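CDP-glucose 4,6-dehydratase (Salmonella enterica subsp. enterica serovar Typhi, PDB 1WVG) catalyses the NAD-dependent dehydration of CDP-D-glucose to CDP-4-dehydro-6-deoxy-D-glucose, a step toward CDP-3,6-dideoxy-D-mannose for the O-antigen of lipopolysaccharide. Local coordinates at residues 209-212 and 213-217; 241-244 and 245-249; 93-96 and 97-101. One frame throughout, in Å; residues are numbered along the deposited sequence.

Interaction 1 (209-212 and 213-217); sequences PDIL and RSFEN. With CXY (cytidine-5'-diphospho-beta-D-xylose), chain D.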
loop_
_atom_site.group_PDB
_atom_site.type_symbol
_atom_site.label_atom_id
_atom_site.label_comp_id
_atom_site.label_asym_id
_atom_site.label_seq_id
_atom_site.Cartn_x
_atom_site.Cartn_y
_atom_site.Cartn_z
ATOM N N PRO A 209 -31.684 -8.207 17.240
ATOM C CA PRO A 209 -32.536 -7.844 18.343
ATOM C C PRO A 209 -33.773 -7.167 17.789
ATOM O O PRO A 209 -34.887 -7.506 18.205
ATOM C CB PRO A 209 -31.744 -6.943 19.310
ATOM C CG PRO A 209 -30.299 -7.293 19.034
ATOM C CD PRO A 209 -30.280 -7.861 17.617
ATOM N N ASP A 210 -33.539 -6.254 16.832
ATOM C CA ASP A 210 -34.598 -5.503 16.156
ATOM C C ASP A 210 -35.616 -6.460 15.590
ATOM O O ASP A 210 -36.822 -6.283 15.713
ATOM C CB ASP A 210 -34.088 -4.611 14.980
ATOM C CG ASP A 210 -33.653 -3.202 15.341
ATOM O OD1 ASP A 210 -33.512 -2.796 16.479
ATOM O OD2 ASP A 210 -33.434 -2.432 14.303
ATOM N N ILE A 211 -35.087 -7.479 14.953
ATOM C CA ILE A 211 -35.919 -8.456 14.321
ATOM C C ILE A 211 -36.725 -9.240 15.304
ATOM O O ILE A 211 -37.919 -9.458 15.120
ATOM C CB ILE A 211 -35.085 -9.415 13.526
ATOM C CG1 ILE A 211 -34.635 -8.775 12.211
ATOM C CG2 ILE A 211 -35.968 -10.603 13.274
ATOM C CD1 ILE A 211 -33.499 -9.570 11.533
ATOM N N LEU A 212 -36.047 -9.677 16.350
ATOM C CA LEU A 212 -36.679 -10.486 17.390
ATOM C C LEU A 212 -37.818 -9.778 18.123
ATOM O O LEU A 212 -38.823 -10.363 18.488
ATOM C CB LEU A 212 -35.620 -10.963 18.409
ATOM C CG LEU A 212 -34.756 -12.124 17.905
ATOM C CD1 LEU A 212 -33.700 -12.580 18.937
ATOM C CD2 LEU A 212 -35.667 -13.278 17.526
ATOM N N ARG A 213 -37.640 -8.488 18.345
ATOM C CA ARG A 213 -38.598 -7.664 19.046
ATOM C C ARG A 213 -39.890 -7.504 18.246
ATOM O O ARG A 213 -40.978 -7.620 18.814
ATOM C CB ARG A 213 -37.954 -6.320 19.410
ATOM C CG ARG A 213 -38.881 -5.359 20.151
ATOM C CD ARG A 213 -39.809 -4.595 19.210
ATOM N NE ARG A 213 -41.028 -4.069 19.857
ATOM C CZ ARG A 213 -42.232 -3.985 19.268
ATOM N NH1 ARG A 213 -42.477 -4.396 18.016
ATOM N NH2 ARG A 213 -43.244 -3.485 19.988
ATOM N N SER A 214 -39.750 -7.235 16.935
ATOM C CA SER A 214 -40.885 -7.088 16.022
ATOM C C SER A 214 -41.628 -8.389 15.895
ATOM O O SER A 214 -42.845 -8.473 16.030
ATOM C CB SER A 214 -40.396 -6.723 14.647
ATOM O OG SER A 214 -39.646 -5.521 14.743
ATOM N N PHE A 215 -40.877 -9.430 15.643
ATOM C CA PHE A 215 -41.541 -10.696 15.522
ATOM C C PHE A 215 -42.396 -11.030 16.723
ATOM O O PHE A 215 -43.559 -11.442 16.619
ATOM C CB PHE A 215 -40.536 -11.818 15.266
ATOM C CG PHE A 215 -40.043 -11.730 13.838
ATOM C CD1 PHE A 215 -40.323 -10.612 13.048
ATOM C CD2 PHE A 215 -39.279 -12.755 13.277
ATOM C CE1 PHE A 215 -39.865 -10.492 11.729
ATOM C CE2 PHE A 215 -38.816 -12.653 11.962
ATOM C CZ PHE A 215 -39.106 -11.528 11.183
ATOM N N GLU A 216 -41.752 -10.885 17.860
ATOM C CA GLU A 216 -42.323 -11.161 19.153
ATOM C C GLU A 216 -43.699 -10.544 19.293
ATOM O O GLU A 216 -44.647 -11.215 19.685
ATOM C CB GLU A 216 -41.433 -10.470 20.186
ATOM C CG GLU A 216 -40.692 -11.400 21.147
ATOM C CD GLU A 216 -40.315 -10.612 22.365
ATOM O OE1 GLU A 216 -39.548 -9.641 22.327
ATOM O OE2 GLU A 216 -40.944 -11.026 23.457
ATOM N N ASN A 217 -43.728 -9.240 18.987
ATOM C CA ASN A 217 -44.895 -8.379 19.050
ATOM C C ASN A 217 -45.622 -8.307 17.748
ATOM O O ASN A 217 -46.050 -7.237 17.363
ATOM C CB ASN A 217 -44.549 -6.929 19.448
ATOM C CG ASN A 217 -43.976 -6.856 20.854
ATOM O OD1 ASN A 217 -44.161 -7.768 21.673
ATOM N ND2 ASN A 217 -43.272 -5.772 21.148
HETATM O O1B CXY D . -22.588 -3.434 12.297
HETATM P PB CXY D . -23.184 -2.744 13.508
HETATM O O2B CXY D . -23.509 -1.290 13.289
HETATM O "O1'" CXY D . -22.160 -2.901 14.784
HETATM O O3A CXY D . -24.392 -3.689 13.695
HETATM P PA CXY D . -26.008 -3.462 13.479
HETATM O O1A CXY D . -26.632 -4.741 13.911
HETATM O O2A CXY D . -26.480 -2.272 14.218
HETATM O O5D CXY D . -26.082 -3.186 11.912
HETATM C C5D CXY D . -25.933 -4.303 11.025
HETATM C C4D CXY D . -26.408 -3.892 9.653
HETATM O O4D CXY D . -27.841 -4.100 9.603
HETATM C C3D CXY D . -26.134 -2.456 9.206
HETATM O O3D CXY D . -25.862 -2.277 7.769
HETATM C C2D CXY D . -27.476 -1.833 9.629
HETATM O O2D CXY D . -27.676 -0.627 8.887
HETATM C C1D CXY D . -28.434 -2.911 9.175
HETATM N N1 CXY D . -29.762 -2.818 9.788
HETATM C C6 CXY D . -29.905 -2.921 11.163
HETATM C C5 CXY D . -31.070 -2.867 11.758
HETATM C C4 CXY D . -32.269 -2.674 11.019
HETATM N N3 CXY D . -32.068 -2.592 9.631
HETATM C C2 CXY D . -30.856 -2.646 8.963
HETATM N N4 CXY D . -33.398 -2.578 11.489
HETATM O O2 CXY D . -30.752 -2.541 7.736
HETATM C "C1'" CXY D . -22.332 -4.111 15.502
HETATM C "C2'" CXY D . -22.159 -3.762 16.959
HETATM C "C3'" CXY D . -20.749 -3.222 17.108
HETATM C "C4'" CXY D . -19.730 -4.275 16.673
HETATM C "C5'" CXY D . -20.020 -4.710 15.243
HETATM O "O2'" CXY D . -23.087 -2.738 17.379
HETATM O "O3'" CXY D . -20.492 -2.940 18.496
HETATM O "O4'" CXY D . -18.407 -3.755 16.791
HETATM O "O5'" CXY D . -21.377 -5.145 15.111
#
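One face of the Phe215 ring is covered by the CG2 methyl of Ile211, one turn back on the alpha-helix 207-216 of this Rossmann-fold short-chain dehydrogenase/reductase, in an i to i+4 CH-pi contact. Ile211 CG2 stands 3.8 Å from the Phe215 ring centroid, 14° off the ring normal, and its nearest ring atom is CE2. The two side chains run side by side in the same direction. CG2 of Ile211 lies anti to the backbone N, which sends this methyl rather than CG1 up the helix to the ring. Trp283 of helix 272-283 meets the Phe215 ring with planes inclined by about 60°, and Val221 touches both residues, so the pair is buried between that helix and strand 221-223.

The same turn carries regular backbone bonds, among them Phe215 N to Ile211 O at 3.0 Å. The carbonyl of Asp210 takes two donors: Ser214 OG gives it a hydrogen bond of 3.1 Å, while Ser214 N reaches it only weakly. The buried hydroxyl is thereby satisfied within the helix.

Asp210 turns its carboxylate to the cytosine of CDP-xylose, where OD2 accepts a hydrogen bond from the exocyclic amino group N4, consistent with reading the base through that group. The bond, CXY N4 to Asp210 OD2, is 2.8 Å long with an N-H...O angle of 165°.

Interaction 2 (241-244 and 245-249); sequences GYIV and VAQRL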
loop_
_atom_site.group_PDB
_atom_site.type_symbol
_atom_site.label_atom_id
_atom_site.label_comp_id
_atom_site.label_asym_id
_atom_site.label_seq_id
_atom_site.Cartn_x
_atom_site.Cartn_y
_atom_site.Cartn_z
ATOM N N GLY A 241 -12.382 -17.582 20.352
ATOM C CA GLY A 241 -11.137 -17.019 19.897
ATOM C C GLY A 241 -10.491 -16.252 21.029
ATOM O O GLY A 241 -9.290 -16.430 21.301
ATOM N N TYR A 242 -11.279 -15.399 21.719
ATOM C CA TYR A 242 -10.715 -14.633 22.854
ATOM C C TYR A 242 -10.132 -15.563 23.936
ATOM O O TYR A 242 -9.132 -15.283 24.584
ATOM C CB TYR A 242 -11.748 -13.790 23.640
ATOM C CG TYR A 242 -12.492 -12.802 22.803
ATOM C CD1 TYR A 242 -12.157 -12.615 21.460
ATOM C CD2 TYR A 242 -13.544 -12.061 23.348
ATOM C CE1 TYR A 242 -12.839 -11.667 20.687
ATOM C CE2 TYR A 242 -14.254 -11.141 22.570
ATOM C CZ TYR A 242 -13.894 -10.931 21.237
ATOM O OH TYR A 242 -14.589 -10.025 20.443
ATOM N N ILE A 243 -10.806 -16.670 24.154
ATOM C CA ILE A 243 -10.401 -17.561 25.208
ATOM C C ILE A 243 -9.118 -18.247 24.852
ATOM O O ILE A 243 -8.209 -18.372 25.684
ATOM C CB ILE A 243 -11.520 -18.554 25.516
ATOM C CG1 ILE A 243 -12.545 -17.890 26.400
ATOM C CG2 ILE A 243 -11.048 -19.831 26.195
ATOM C CD1 ILE A 243 -13.872 -18.630 26.268
ATOM N N VAL A 244 -9.070 -18.673 23.603
ATOM C CA VAL A 244 -7.892 -19.370 23.097
ATOM C C VAL A 244 -6.645 -18.511 23.160
ATOM O O VAL A 244 -5.566 -18.955 23.594
ATOM C CB VAL A 244 -8.102 -19.956 21.717
ATOM C CG1 VAL A 244 -6.734 -20.257 21.109
ATOM C CG2 VAL A 244 -8.968 -21.216 21.823
ATOM N N VAL A 245 -6.801 -17.250 22.780
ATOM C CA VAL A 245 -5.635 -16.402 22.821
ATOM C C VAL A 245 -5.213 -16.163 24.221
ATOM O O VAL A 245 -4.024 -16.089 24.486
ATOM C CB VAL A 245 -5.699 -15.087 22.034
ATOM C CG1 VAL A 245 -6.136 -15.346 20.606
ATOM C CG2 VAL A 245 -6.740 -14.219 22.700
ATOM N N ALA A 246 -6.175 -16.027 25.119
ATOM C CA ALA A 246 -5.732 -15.805 26.490
ATOM C C ALA A 246 -4.863 -16.974 26.970
ATOM O O ALA A 246 -3.868 -16.811 27.688
ATOM C CB ALA A 246 -6.928 -15.652 27.417
ATOM N N GLN A 247 -5.271 -18.172 26.586
ATOM C CA GLN A 247 -4.530 -19.356 26.954
ATOM C C GLN A 247 -3.064 -19.245 26.499
ATOM O O GLN A 247 -2.103 -19.371 27.268
ATOM C CB GLN A 247 -5.243 -20.537 26.295
ATOM C CG GLN A 247 -6.427 -20.996 27.171
ATOM C CD GLN A 247 -7.420 -21.919 26.483
ATOM O OE1 GLN A 247 -8.574 -22.032 26.935
ATOM N NE2 GLN A 247 -6.999 -22.568 25.392
ATOM N N ARG A 248 -2.923 -18.985 25.204
ATOM C CA ARG A 248 -1.639 -18.828 24.543
ATOM C C ARG A 248 -0.821 -17.701 25.107
ATOM O O ARG A 248 0.373 -17.840 25.313
ATOM C CB ARG A 248 -1.831 -18.632 23.061
ATOM C CG ARG A 248 -2.565 -19.862 22.570
ATOM C CD ARG A 248 -1.631 -21.063 22.505
ATOM N NE ARG A 248 -1.532 -21.499 21.122
ATOM C CZ ARG A 248 -0.467 -22.033 20.539
ATOM N NH1 ARG A 248 0.671 -22.273 21.201
ATOM N NH2 ARG A 248 -0.561 -22.338 19.236
ATOM N N LEU A 249 -1.466 -16.582 25.386
ATOM C CA LEU A 249 -0.739 -15.441 25.951
ATOM C C LEU A 249 -0.215 -15.788 27.327
ATOM O O LEU A 249 0.801 -15.267 27.780
ATOM C CB LEU A 249 -1.601 -14.154 26.112
ATOM C CG LEU A 249 -1.866 -13.381 24.815
ATOM C CD1 LEU A 249 -3.061 -12.429 25.016
ATOM C CD2 LEU A 249 -0.608 -12.596 24.423
#
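Ile243 and Gln247, one turn apart on the alpha-helix 236-251, lie aslant to one another, the CG2 methyl of the first beside the amide end of the second. This helix packs on the central parallel sheet of the Rossmann fold. CG2 of Ile243 is 3.4 Å from Gln247 OE1, a contact of a methyl with a carbonyl oxygen. Gln247 starts with CG anti to its carbonyl carbon (chi1 -83°) and then runs extended, which brings the amide up to the Ile243 methyl with the oxygen leading. The amide is gripped by the N-terminal region: OE1 accepts from Trp7 NE1 and Asp3 N, and NE2 donates to Ser1 O, which fixes its rotation.

Val244 and Arg248 meet more loosely, their carbons CG1 and CG 4.4 Å apart. Beyond CG the arginine bends at chi2 and chi3 and ends in a salt bridge with Glu252.

On the sheet side, Val245 and Ala246 touch Val128 of strand 126-130, and Tyr242 touches Ile130, with its hydroxyl hydrogen-bonded to Lys21. Regular i to i+4 bonds join the two turns, among them Arg248 N to Val244 O at 3.1 Å and 172°. Val245 puts CG2 between its backbone N and carbonyl carbon (chi1 -52° for CG1), which brings that methyl down onto the preceding turn, with Val245 CG2 3.2 Å from Tyr242 O.

Interaction 3 (93-96 and 97-101); sequences VRLS and YEQPI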
loop_
_atom_site.group_PDB
_atom_site.type_symbol
_atom_site.label_atom_id
_atom_site.label_comp_id
_atom_site.label_asym_id
_atom_site.label_seq_id
_atom_site.Cartn_x
_atom_site.Cartn_y
_atom_site.Cartn_z
ATOM N N VAL A 93 -23.123 2.460 16.861
ATOM C CA VAL A 93 -22.889 3.413 15.782
ATOM C C VAL A 93 -23.744 4.699 15.786
ATOM O O VAL A 93 -23.226 5.814 15.891
ATOM C CB VAL A 93 -22.875 2.736 14.394
ATOM C CG1 VAL A 93 -22.737 3.800 13.305
ATOM C CG2 VAL A 93 -21.707 1.754 14.237
ATOM N N ARG A 94 -25.056 4.517 15.596
ATOM C CA ARG A 94 -25.998 5.634 15.534
ATOM C C ARG A 94 -25.919 6.469 16.789
ATOM O O ARG A 94 -25.903 7.687 16.723
ATOM C CB ARG A 94 -27.421 5.228 15.136
ATOM C CG ARG A 94 -27.481 4.157 14.033
ATOM C CD ARG A 94 -28.750 4.153 13.180
ATOM N NE ARG A 94 -29.986 3.784 13.865
ATOM C CZ ARG A 94 -31.148 4.367 13.591
ATOM N NH1 ARG A 94 -31.239 5.329 12.681
ATOM N NH2 ARG A 94 -32.250 3.987 14.232
ATOM N N LEU A 95 -25.826 5.783 17.933
ATOM C CA LEU A 95 -25.655 6.458 19.205
ATOM C C LEU A 95 -24.383 7.308 19.242
ATOM O O LEU A 95 -24.407 8.446 19.730
ATOM C CB LEU A 95 -25.719 5.482 20.392
ATOM C CG LEU A 95 -25.368 6.180 21.691
ATOM C CD1 LEU A 95 -26.253 7.415 21.844
ATOM C CD2 LEU A 95 -25.622 5.222 22.849
ATOM N N SER A 96 -23.265 6.766 18.706
ATOM C CA SER A 96 -22.000 7.481 18.704
ATOM C C SER A 96 -22.145 8.785 17.992
ATOM O O SER A 96 -21.499 9.784 18.257
ATOM C CB SER A 96 -20.906 6.672 18.022
ATOM O OG SER A 96 -21.105 6.641 16.625
ATOM N N TYR A 97 -22.998 8.796 17.018
ATOM C CA TYR A 97 -23.192 10.046 16.337
ATOM C C TYR A 97 -23.848 11.057 17.280
ATOM O O TYR A 97 -23.559 12.249 17.251
ATOM C CB TYR A 97 -24.121 9.821 15.128
ATOM C CG TYR A 97 -23.435 9.295 13.858
ATOM C CD1 TYR A 97 -23.755 8.033 13.353
ATOM C CD2 TYR A 97 -22.519 10.067 13.135
ATOM C CE1 TYR A 97 -23.185 7.566 12.163
ATOM C CE2 TYR A 97 -21.928 9.619 11.949
ATOM C CZ TYR A 97 -22.271 8.357 11.464
ATOM O OH TYR A 97 -21.707 7.884 10.318
ATOM N N GLU A 98 -24.744 10.574 18.131
ATOM C CA GLU A 98 -25.419 11.466 19.046
ATOM C C GLU A 98 -24.564 11.833 20.223
ATOM O O GLU A 98 -24.697 12.932 20.752
ATOM C CB GLU A 98 -26.731 10.886 19.576
ATOM C CG GLU A 98 -27.799 10.662 18.461
ATOM C CD GLU A 98 -28.850 9.633 18.877
ATOM O OE1 GLU A 98 -29.026 9.240 20.025
ATOM O OE2 GLU A 98 -29.551 9.192 17.863
ATOM N N GLN A 99 -23.697 10.907 20.633
ATOM C CA GLN A 99 -22.859 11.142 21.807
ATOM C C GLN A 99 -21.367 10.908 21.562
ATOM O O GLN A 99 -20.770 10.003 22.136
ATOM C CB GLN A 99 -23.299 10.111 22.863
ATOM C CG GLN A 99 -24.654 10.457 23.496
ATOM C CD GLN A 99 -24.550 11.658 24.430
ATOM O OE1 GLN A 99 -24.118 11.525 25.585
ATOM N NE2 GLN A 99 -24.954 12.830 23.927
ATOM N N PRO A 100 -20.770 11.737 20.729
ATOM C CA PRO A 100 -19.386 11.601 20.374
ATOM C C PRO A 100 -18.441 11.599 21.559
ATOM O O PRO A 100 -17.527 10.764 21.716
ATOM C CB PRO A 100 -19.048 12.809 19.483
ATOM C CG PRO A 100 -20.280 13.688 19.465
ATOM C CD PRO A 100 -21.429 12.831 19.960
ATOM N N ILE A 101 -18.636 12.579 22.417
ATOM C CA ILE A 101 -17.731 12.629 23.537
ATOM C C ILE A 101 -17.774 11.424 24.468
ATOM O O ILE A 101 -16.756 10.898 24.883
ATOM C CB ILE A 101 -17.932 13.928 24.265
ATOM C CG1 ILE A 101 -17.720 15.047 23.233
ATOM C CG2 ILE A 101 -16.981 14.026 25.461
ATOM C CD1 ILE A 101 -17.816 16.450 23.849
#
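The carbonyl oxygen of Leu95 is gripped by two donors at the end of the short helix 93-98: Gln99 N in a 2.7 Å bond to Leu95 O, and Glu98 N in a weak one. Gln99 then leaves helical geometry and stands at the N-cap position of helix 100-121, so the chain passes from one helix to the next at this residue. Pro100, with no N-H to give, follows with its CD 3.5 Å from Ser96 O.

One turn earlier, Tyr97 N bonds to Val93 O at 3.2 Å and makes a weak bond to Arg94 O, a sign that the helix mixes i to i+3 with i to i+4 bonding. Ser96 OG sits between its own backbone N and carbonyl carbon (chi1 73°), which folds the hydroxyl back toward Val93 O; it is modelled unusually close to that oxygen, and the length of this bond is doubtful.

Among the side chains, Val93 and Tyr97 lie side by side, Val93 CG1 being 4.0 Å from Tyr97 CE1. The CA of Arg94 meets the tyrosine ring at its edge, near the ring plane. On another side of the helix, Leu95 runs across Glu98 nearly at a right angle and at a slant to Gln99, so that its CD1 methyl lies 3.8 Å from both Glu98 OE1 and Gln99 CG.

Val93 touches CDP-xylose and belongs to its pocket. The polar ends reach further: Arg94 forms a salt bridge with Asp205, and Tyr97 OH bonds to His298 O. Tyr97 and Ser96 rest on Pro156 at the start of helix 156-175, while Tyr97 packs on Ser174, and Pro100 and Ile101 on Glu116, of the second subunit.

Interactions 1 and 3 both supply residues to the CDP-xylose pocket, at different parts of the ligand: Asp210 of interaction 1 meets the base end, while Val93 of interaction 3 lies at the diphosphate, its CG2 nearest to O2B. Their centres are 24 Å apart and their nearest atoms about 7 Å apart, without touching. Interaction 2 lies across the chain's centre from both, its centre 34 Å from that of interaction 1 and 31 Å from that of interaction 3. It stands closer to the ADP-ribose, with the Tyr242 side chain about 5 Å from that molecule and about 8 Å from CDP-xylose.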